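Local coordinates for hypothetical protein TTHC002 (PDB 2DBS) that is of unknown function but forms a compact alpha/beta subunit that pairs with a second copy through an edge strand of its sheet, at residues G13-Y18 against V64-L69; E6-L11 against A46-W51; A22-E27 against I74-L79. One frame throughout, in Å; residues are numbered along the deposited sequence.

How the contacts relate
The three contacts illustrate how a small alpha/beta chain packs one helix, its sheet and the connecting segments against each other. Contact 1, the buried one, lays helix 8-20 on the sheet; contact 2 uses an earlier turn of the same helix to meet helix 42-53, their centres about 12 Å apart. The two touch where L11 O lies 3.4 Å from F68 CZ. Contact 3 is closer still to contact 1, about 8 Å between centres, because strands 63-69 and 72-79 are neighbours in the sheet; M16 SE also meets L25 CD1 at 3.4 Å. Contacts 2 and 3 lie on opposite sides of the chain's centre, about 9 Å apart at their nearest atoms.

Contact 1: residues G13-Y18 against V64-L69; sequences GVLMQY and VYALFL
The F68 ring is met at its edge, where L15 CB lies close to the ring plane and 3.8 Å from F68 CZ. Another part of the same rim carries the carbonyl oxygen of A66, also in plane, with A66 O 3.0 Å from F68 CD1, so the phenyl group is wedged edgewise between its own strand and the helix.

L15 carries the contact from the helical side. Its CG is turned away from the backbone N (chi1 -180°), which sends the branch out from the helix to the strand. There CD1 rests 3.9 Å from A66 CB, with L15 CD2 slightly farther from that methyl at 4.2 Å. The leucine crosses the phenylalanine side chain at about a right angle, so that CB and CD1 of L15 both approach the same ring corner, CZ. No hydrogen bond joins the segments; the packing is purely apolar and buried. L34 touches L15, and L36 touches A66 and F68, so strand 33-38 shares this packing, an arrangement characteristic of an alpha/beta layer in which one helix covers a face of the sheet.

Contact 2: residues E6-L11 against A46-W51; sequences ERLAEL and AQALAW
L8 and A48 bring their CA atoms to 7.8 Å, the closest pair of CA atoms between the two segments, in a helix-helix contact where an early turn of helix 8-20 meets helix 42-53. The second helix is the connection of a beta-alpha-beta crossover, since it lies in the chain between the parallel, adjacent strands 33-38 and 63-69. Its regular backbone, with W51 N bonded to Q47 O, puts A48 and W51 three residues apart on the side that L8 approaches.

One methyl does the touching. L8 CD1 sits 3.5 Å from A48 CB and 3.7 Å from W51 CZ3, in the notch between the small residue and the indole. It arrives at the edge of the six-membered ring, near its plane, and the leucine and the indole meet at a slant. The leucine reaches this place in an extended form, CG beside the backbone N and chi2 at 178°. V44 of helix 42-53 and P38 at the end of strand 33-38 also touch L8.

Within 6-11 itself, R7 NH1 and E10 OE2 lie 3.6 Å apart, a long ion pair held by charge alone because the oxygen lies well out of the guanidinium plane; R7 NE has a second partner in E41. The indole, although exposed, folds back along its own helix (chi1 -51°), with Q47 O lying 3.0 Å above the ring plane, over its centre.

Contact 3: residues A22-E27 against I74-L79; sequences ADLLRE and IRLLLL
E27 O touches the branched end of L78, with both CG and CD2 of L78 3.8 Å from that oxygen. This is a van der Waals contact of a backbone carbonyl with an aliphatic side chain, and no hydrogen bond crosses between the segments. The main chains stay well apart, the nearest CA atoms, those of E27 and L78, being separated by 8.5 Å. A looser apolar contact lies two residues earlier on the strand, where L24 CD2 faces L76 CD1 at 4.4 Å. L76 and L78 both direct their side chains at the loop, as residues two apart on a strand do. CG of L78 stands beside its backbone N (chi1 -78°), which brings CG and CD2 up to the E27 carbonyl oxygen.

No charged pair crosses between the segments. Within the loop, R26 joins two acids in a salt-bridge network: its NE lies 3.3 Å from D23 OD2, and its NH1 makes a weak hydrogen bond of 2.7 Å to E27 OE1, bent to 129°. Between two carboxylates, the guanidinium group ties the start of the segment to its end.

Backbone bonds shape the loop further. D23, with positive phi, is the C-prime residue of a Schellman motif closing helix 8-20, and E27 N bonds to L24 O at 2.9 Å in the 3-10 turn that follows.

The loop links helix 8-20 to strand 33-38 and on its way packs against L76 and L78 of strand 72-79, whose I74 and R75 form a classic beta bulge opposite L67. Residues R75 to L78 pair antiparallel with a strand of the second subunit, continuing the sheet across the interface. V85 and V83 of that subunit pack on L24 and L78 respectively, so the loop and the edge strand meet beside the dimer contact.

Contact 1: residues G13-Y18 against V64-L69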
loop_
_atom_site.group_PDB
_atom_site.type_symbol
_atom_site.label_atom_id
_atom_site.label_comp_id
_atom_site.label_asym_id
_atom_site.label_seq_id
_atom_site.Cartn_x
_atom_site.Cartn_y
_atom_site.Cartn_z
ATOM N N GLY B 13 -3.791 5.942 16.079
ATOM C CA GLY B 13 -3.364 5.826 17.454
ATOM C C GLY B 13 -2.640 4.511 17.612
ATOM O O GLY B 13 -1.501 4.486 18.081
ATOM N N VAL B 14 -3.295 3.423 17.201
ATOM C CA VAL B 14 -2.715 2.082 17.312
ATOM C C VAL B 14 -1.376 2.007 16.602
ATOM O O VAL B 14 -0.482 1.271 17.027
ATOM C CB VAL B 14 -3.644 1.012 16.719
ATOM C CG1 VAL B 14 -3.069 -0.382 17.005
ATOM C CG2 VAL B 14 -5.040 1.165 17.295
ATOM N N LEU B 15 -1.243 2.779 15.525
ATOM C CA LEU B 15 -0.006 2.815 14.751
ATOM C C LEU B 15 1.138 3.412 15.556
ATOM O O LEU B 15 2.230 2.858 15.579
ATOM C CB LEU B 15 -0.203 3.618 13.467
ATOM C CG LEU B 15 1.022 3.731 12.562
ATOM C CD1 LEU B 15 1.371 2.396 11.911
ATOM C CD2 LEU B 15 0.723 4.741 11.499
HETATM N N MSE B 16 0.897 4.535 16.226
HETATM C CA MSE B 16 1.966 5.147 17.010
HETATM C C MSE B 16 2.403 4.319 18.220
HETATM O O MSE B 16 3.570 4.378 18.612
HETATM C CB MSE B 16 1.603 6.574 17.454
HETATM C CG MSE B 16 2.811 7.347 18.057
HETATM SE SE MSE B 16 4.534 7.371 16.979
HETATM C CE MSE B 16 3.809 6.998 15.205
ATOM N N GLN B 17 1.490 3.553 18.810
ATOM C CA GLN B 17 1.862 2.701 19.940
ATOM C C GLN B 17 2.953 1.744 19.468
ATOM O O GLN B 17 3.909 1.465 20.195
ATOM C CB GLN B 17 0.643 1.932 20.453
ATOM C CG GLN B 17 -0.425 2.872 20.993
ATOM C CD GLN B 17 -1.580 2.149 21.638
ATOM O OE1 GLN B 17 -1.369 1.288 22.489
ATOM N NE2 GLN B 17 -2.810 2.501 21.252
ATOM N N TYR B 18 2.803 1.267 18.232
ATOM C CA TYR B 18 3.767 0.365 17.605
ATOM C C TYR B 18 5.039 1.115 17.233
ATOM O O TYR B 18 6.141 0.667 17.521
ATOM C CB TYR B 18 3.162 -0.247 16.347
ATOM C CG TYR B 18 2.412 -1.542 16.565
ATOM C CD1 TYR B 18 3.081 -2.767 16.545
ATOM C CD2 TYR B 18 1.029 -1.550 16.766
ATOM C CE1 TYR B 18 2.380 -3.973 16.713
ATOM C CE2 TYR B 18 0.332 -2.748 16.938
ATOM C CZ TYR B 18 1.014 -3.951 16.910
ATOM O OH TYR B 18 0.341 -5.136 17.080
ATOM N N VAL B 64 3.940 7.374 3.491
ATOM C CA VAL B 64 4.206 6.215 4.312
ATOM C C VAL B 64 2.882 5.468 4.362
ATOM O O VAL B 64 1.888 6.000 4.833
ATOM C CB VAL B 64 4.648 6.610 5.743
ATOM C CG1 VAL B 64 4.707 5.359 6.644
ATOM C CG2 VAL B 64 6.014 7.318 5.689
ATOM N N TYR B 65 2.873 4.247 3.835
ATOM C CA TYR B 65 1.677 3.432 3.827
ATOM C C TYR B 65 1.713 2.458 4.980
ATOM O O TYR B 65 2.679 1.740 5.133
ATOM C CB TYR B 65 1.579 2.646 2.515
ATOM C CG TYR B 65 0.910 3.418 1.411
ATOM C CD1 TYR B 65 1.594 4.415 0.721
ATOM C CD2 TYR B 65 -0.446 3.224 1.131
ATOM C CE1 TYR B 65 0.938 5.213 -0.217
ATOM C CE2 TYR B 65 -1.105 4.006 0.208
ATOM C CZ TYR B 65 -0.413 4.999 -0.459
ATOM O OH TYR B 65 -1.077 5.802 -1.345
ATOM N N ALA B 66 0.652 2.432 5.778
ATOM C CA ALA B 66 0.557 1.529 6.901
ATOM C C ALA B 66 -0.582 0.585 6.590
ATOM O O ALA B 66 -1.744 0.967 6.677
ATOM C CB ALA B 66 0.265 2.307 8.156
ATOM N N LEU B 67 -0.248 -0.644 6.203
ATOM C CA LEU B 67 -1.260 -1.655 5.868
ATOM C C LEU B 67 -1.785 -2.313 7.135
ATOM O O LEU B 67 -1.034 -2.933 7.877
ATOM C CB LEU B 67 -0.688 -2.714 4.928
ATOM C CG LEU B 67 -0.213 -2.225 3.553
ATOM C CD1 LEU B 67 0.455 -3.363 2.785
ATOM C CD2 LEU B 67 -1.391 -1.677 2.770
ATOM N N PHE B 68 -3.086 -2.158 7.359
ATOM C CA PHE B 68 -3.759 -2.658 8.538
ATOM C C PHE B 68 -4.607 -3.883 8.308
ATOM O O PHE B 68 -5.187 -4.063 7.242
ATOM C CB PHE B 68 -4.658 -1.564 9.131
ATOM C CG PHE B 68 -3.918 -0.547 9.960
ATOM C CD1 PHE B 68 -2.976 0.297 9.381
ATOM C CD2 PHE B 68 -4.130 -0.469 11.333
ATOM C CE1 PHE B 68 -2.267 1.184 10.153
ATOM C CE2 PHE B 68 -3.420 0.419 12.112
ATOM C CZ PHE B 68 -2.488 1.246 11.525
ATOM N N LEU B 69 -4.675 -4.719 9.336
ATOM C CA LEU B 69 -5.490 -5.927 9.342
ATOM C C LEU B 69 -6.085 -6.061 10.740
ATOM O O LEU B 69 -5.384 -5.853 11.737
ATOM C CB LEU B 69 -4.660 -7.170 9.050
ATOM C CG LEU B 69 -4.928 -7.834 7.704
ATOM C CD1 LEU B 69 -4.286 -9.205 7.705
ATOM C CD2 LEU B 69 -6.432 -7.926 7.458
#

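Contact 2: residues E6-L11 against A46-W51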
loop_
_atom_site.group_PDB
_atom_site.type_symbol
_atom_site.label_atom_id
_atom_site.label_comp_id
_atom_site.label_asym_id
_atom_site.label_seq_id
_atom_site.Cartn_x
_atom_site.Cartn_y
_atom_site.Cartn_z
ATOM N N GLU B 6 -13.483 7.856 9.936
ATOM C CA GLU B 6 -13.172 8.911 10.898
ATOM C C GLU B 6 -12.296 8.097 11.811
ATOM O O GLU B 6 -11.514 8.604 12.609
ATOM C CB GLU B 6 -14.410 9.283 11.693
ATOM C CG GLU B 6 -14.989 8.114 12.490
ATOM C CD GLU B 6 -15.552 8.530 13.837
ATOM O OE1 GLU B 6 -16.455 9.403 13.868
ATOM O OE2 GLU B 6 -15.083 7.988 14.866
ATOM N N ARG B 7 -12.520 6.797 11.661
ATOM C CA ARG B 7 -11.871 5.695 12.357
ATOM C C ARG B 7 -10.350 5.733 12.233
ATOM O O ARG B 7 -9.635 5.328 13.146
ATOM C CB ARG B 7 -12.428 4.384 11.773
ATOM C CG ARG B 7 -11.775 3.137 12.267
ATOM C CD ARG B 7 -12.369 1.911 11.605
ATOM N NE ARG B 7 -11.631 0.721 12.026
ATOM C CZ ARG B 7 -11.783 0.110 13.200
ATOM N NH1 ARG B 7 -12.666 0.569 14.076
ATOM N NH2 ARG B 7 -11.027 -0.941 13.516
ATOM N N LEU B 8 -9.862 6.213 11.096
ATOM C CA LEU B 8 -8.431 6.300 10.868
ATOM C C LEU B 8 -7.734 7.016 12.033
ATOM O O LEU B 8 -6.556 6.788 12.290
ATOM C CB LEU B 8 -8.168 7.020 9.538
ATOM C CG LEU B 8 -8.809 6.380 8.289
ATOM C CD1 LEU B 8 -8.496 7.224 7.058
ATOM C CD2 LEU B 8 -8.297 4.957 8.088
ATOM N N ALA B 9 -8.468 7.872 12.743
ATOM C CA ALA B 9 -7.921 8.607 13.889
ATOM C C ALA B 9 -7.522 7.591 14.943
ATOM O O ALA B 9 -6.441 7.656 15.511
ATOM C CB ALA B 9 -8.967 9.558 14.454
ATOM N N GLU B 10 -8.424 6.655 15.195
ATOM C CA GLU B 10 -8.192 5.580 16.143
ATOM C C GLU B 10 -7.027 4.703 15.644
ATOM O O GLU B 10 -6.050 4.469 16.366
ATOM C CB GLU B 10 -9.462 4.733 16.271
ATOM C CG GLU B 10 -9.312 3.535 17.176
ATOM C CD GLU B 10 -10.546 2.686 17.186
ATOM O OE1 GLU B 10 -10.546 1.656 17.895
ATOM O OE2 GLU B 10 -11.513 3.053 16.482
ATOM N N LEU B 11 -7.134 4.225 14.406
ATOM C CA LEU B 11 -6.092 3.379 13.845
ATOM C C LEU B 11 -4.726 4.057 13.828
ATOM O O LEU B 11 -3.688 3.393 13.896
ATOM C CB LEU B 11 -6.465 2.938 12.424
ATOM C CG LEU B 11 -7.527 1.845 12.265
ATOM C CD1 LEU B 11 -7.656 1.492 10.787
ATOM C CD2 LEU B 11 -7.137 0.614 13.066
ATOM N N ALA B 46 -10.870 3.076 1.424
ATOM C CA ALA B 46 -11.178 3.857 0.240
ATOM C C ALA B 46 -11.142 5.349 0.551
ATOM O O ALA B 46 -10.683 6.147 -0.271
ATOM C CB ALA B 46 -12.539 3.451 -0.297
ATOM N N GLN B 47 -11.618 5.729 1.735
ATOM C CA GLN B 47 -11.614 7.136 2.133
ATOM C C GLN B 47 -10.176 7.619 2.271
ATOM O O GLN B 47 -9.822 8.704 1.800
ATOM C CB GLN B 47 -12.336 7.325 3.473
ATOM C CG GLN B 47 -13.738 6.724 3.539
ATOM C CD GLN B 47 -14.658 7.185 2.401
ATOM O OE1 GLN B 47 -14.534 6.724 1.259
ATOM N NE2 GLN B 47 -15.582 8.099 2.710
ATOM N N ALA B 48 -9.352 6.804 2.925
ATOM C CA ALA B 48 -7.952 7.133 3.134
ATOM C C ALA B 48 -7.197 7.347 1.823
ATOM O O ALA B 48 -6.342 8.226 1.750
ATOM C CB ALA B 48 -7.280 6.046 3.945
ATOM N N LEU B 49 -7.485 6.554 0.789
ATOM C CA LEU B 49 -6.787 6.733 -0.494
ATOM C C LEU B 49 -7.309 7.987 -1.193
ATOM O O LEU B 49 -6.570 8.661 -1.900
ATOM C CB LEU B 49 -6.945 5.505 -1.423
ATOM C CG LEU B 49 -6.039 5.487 -2.686
ATOM C CD1 LEU B 49 -4.576 5.368 -2.279
ATOM C CD2 LEU B 49 -6.408 4.333 -3.622
ATOM N N ALA B 50 -8.586 8.299 -0.988
ATOM C CA ALA B 50 -9.178 9.489 -1.575
ATOM C C ALA B 50 -8.387 10.697 -1.093
ATOM O O ALA B 50 -7.943 11.527 -1.885
ATOM C CB ALA B 50 -10.621 9.614 -1.141
ATOM N N TRP B 51 -8.173 10.790 0.213
ATOM C CA TRP B 51 -7.458 11.941 0.724
ATOM C C TRP B 51 -5.995 11.983 0.301
ATOM O O TRP B 51 -5.397 13.060 0.208
ATOM C CB TRP B 51 -7.679 12.008 2.231
ATOM C CG TRP B 51 -9.154 11.931 2.458
ATOM C CD1 TRP B 51 -10.115 12.445 1.640
ATOM C CD2 TRP B 51 -9.848 11.196 3.471
ATOM N NE1 TRP B 51 -11.358 12.074 2.071
ATOM C CE2 TRP B 51 -11.226 11.317 3.202
ATOM C CE3 TRP B 51 -9.442 10.470 4.597
ATOM C CZ2 TRP B 51 -12.200 10.706 3.988
ATOM C CZ3 TRP B 51 -10.417 9.860 5.385
ATOM C CH2 TRP B 51 -11.778 9.996 5.083
#

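Contact 3: residues A22-E27 against I74-L79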
loop_
_atom_site.group_PDB
_atom_site.type_symbol
_atom_site.label_atom_id
_atom_site.label_comp_id
_atom_site.label_asym_id
_atom_site.label_seq_id
_atom_site.Cartn_x
_atom_site.Cartn_y
_atom_site.Cartn_z
ATOM N N ALA B 22 7.534 -0.086 20.240
ATOM C CA ALA B 22 7.920 -1.202 19.395
ATOM C C ALA B 22 9.083 -0.784 18.483
ATOM O O ALA B 22 9.386 -1.467 17.492
ATOM C CB ALA B 22 6.740 -1.682 18.569
ATOM N N ASP B 23 9.720 0.344 18.827
ATOM C CA ASP B 23 10.878 0.874 18.096
ATOM C C ASP B 23 10.742 0.822 16.565
ATOM O O ASP B 23 11.525 0.164 15.876
ATOM C CB ASP B 23 12.141 0.107 18.543
ATOM C CG ASP B 23 13.416 0.553 17.815
ATOM O OD1 ASP B 23 14.479 -0.079 18.027
ATOM O OD2 ASP B 23 13.361 1.529 17.036
ATOM N N LEU B 24 9.761 1.533 16.027
ATOM C CA LEU B 24 9.561 1.527 14.586
ATOM C C LEU B 24 9.884 2.899 14.004
ATOM O O LEU B 24 10.270 3.024 12.834
ATOM C CB LEU B 24 8.117 1.129 14.284
ATOM C CG LEU B 24 7.895 -0.030 13.315
ATOM C CD1 LEU B 24 8.865 -1.154 13.607
ATOM C CD2 LEU B 24 6.457 -0.503 13.427
ATOM N N LEU B 25 9.734 3.928 14.842
ATOM C CA LEU B 25 9.999 5.311 14.444
ATOM C C LEU B 25 11.331 5.390 13.712
ATOM O O LEU B 25 11.475 6.152 12.756
ATOM C CB LEU B 25 10.025 6.223 15.678
ATOM C CG LEU B 25 8.971 7.335 15.806
ATOM C CD1 LEU B 25 7.575 6.750 15.712
ATOM C CD2 LEU B 25 9.148 8.065 17.127
ATOM N N ARG B 26 12.295 4.586 14.143
ATOM C CA ARG B 26 13.598 4.599 13.513
ATOM C C ARG B 26 13.572 4.515 11.997
ATOM O O ARG B 26 14.313 5.217 11.337
ATOM C CB ARG B 26 14.477 3.477 14.075
ATOM C CG ARG B 26 13.874 2.084 14.005
ATOM C CD ARG B 26 14.898 1.052 14.430
ATOM N NE ARG B 26 14.342 -0.295 14.495
ATOM C CZ ARG B 26 14.031 -1.046 13.442
ATOM N NH1 ARG B 26 14.217 -0.589 12.211
ATOM N NH2 ARG B 26 13.548 -2.270 13.623
ATOM N N GLU B 27 12.717 3.680 11.428
ATOM C CA GLU B 27 12.698 3.554 9.975
ATOM C C GLU B 27 11.804 4.539 9.208
ATOM O O GLU B 27 11.780 4.544 7.973
ATOM C CB GLU B 27 12.377 2.104 9.597
ATOM C CG GLU B 27 13.577 1.176 9.795
ATOM C CD GLU B 27 13.289 -0.264 9.419
ATOM O OE1 GLU B 27 12.536 -0.943 10.161
ATOM O OE2 GLU B 27 13.817 -0.715 8.378
ATOM N N ILE B 74 0.168 -4.220 10.034
ATOM C CA ILE B 74 0.826 -5.465 9.642
ATOM C C ILE B 74 2.115 -5.169 8.839
ATOM O O ILE B 74 3.075 -5.931 8.891
ATOM C CB ILE B 74 -0.160 -6.369 8.836
ATOM C CG1 ILE B 74 -1.352 -6.722 9.718
ATOM C CG2 ILE B 74 0.504 -7.644 8.410
ATOM C CD1 ILE B 74 -0.959 -7.426 10.998
ATOM N N ARG B 75 2.149 -4.052 8.123
ATOM C CA ARG B 75 3.340 -3.702 7.369
ATOM C C ARG B 75 3.363 -2.233 6.964
ATOM O O ARG B 75 2.318 -1.620 6.786
ATOM C CB ARG B 75 3.453 -4.594 6.127
ATOM C CG ARG B 75 4.551 -4.173 5.172
ATOM C CD ARG B 75 4.613 -5.088 3.976
ATOM N NE ARG B 75 5.298 -6.336 4.273
ATOM C CZ ARG B 75 5.324 -7.385 3.456
ATOM N NH1 ARG B 75 4.698 -7.336 2.292
ATOM N NH2 ARG B 75 5.976 -8.490 3.809
ATOM N N LEU B 76 4.567 -1.679 6.832
ATOM C CA LEU B 76 4.757 -0.290 6.431
ATOM C C LEU B 76 5.563 -0.239 5.118
ATOM O O LEU B 76 6.608 -0.873 5.011
ATOM C CB LEU B 76 5.510 0.487 7.521
ATOM C CG LEU B 76 5.014 0.642 8.969
ATOM C CD1 LEU B 76 5.857 1.699 9.623
ATOM C CD2 LEU B 76 3.571 1.088 9.048
ATOM N N LEU B 77 5.074 0.505 4.124
ATOM C CA LEU B 77 5.748 0.633 2.829
ATOM C C LEU B 77 6.344 2.028 2.767
ATOM O O LEU B 77 5.614 3.016 2.808
ATOM C CB LEU B 77 4.738 0.451 1.695
ATOM C CG LEU B 77 3.790 -0.728 1.944
ATOM C CD1 LEU B 77 2.531 -0.598 1.147
ATOM C CD2 LEU B 77 4.513 -2.031 1.622
ATOM N N LEU B 78 7.672 2.110 2.711
ATOM C CA LEU B 78 8.367 3.392 2.649
ATOM C C LEU B 78 8.548 3.797 1.200
ATOM O O LEU B 78 9.306 3.183 0.445
ATOM C CB LEU B 78 9.725 3.314 3.346
ATOM C CG LEU B 78 9.800 3.371 4.889
ATOM C CD1 LEU B 78 8.441 3.704 5.480
ATOM C CD2 LEU B 78 10.339 2.039 5.437
ATOM N N LEU B 79 7.828 4.850 0.837
ATOM C CA LEU B 79 7.806 5.399 -0.509
ATOM C C LEU B 79 9.124 5.656 -1.229
ATOM O O LEU B 79 10.059 6.255 -0.681
ATOM C CB LEU B 79 7.016 6.720 -0.512
ATOM C CG LEU B 79 6.789 7.449 -1.856
ATOM C CD1 LEU B 79 5.727 6.665 -2.613
ATOM C CD2 LEU B 79 6.355 8.922 -1.670
#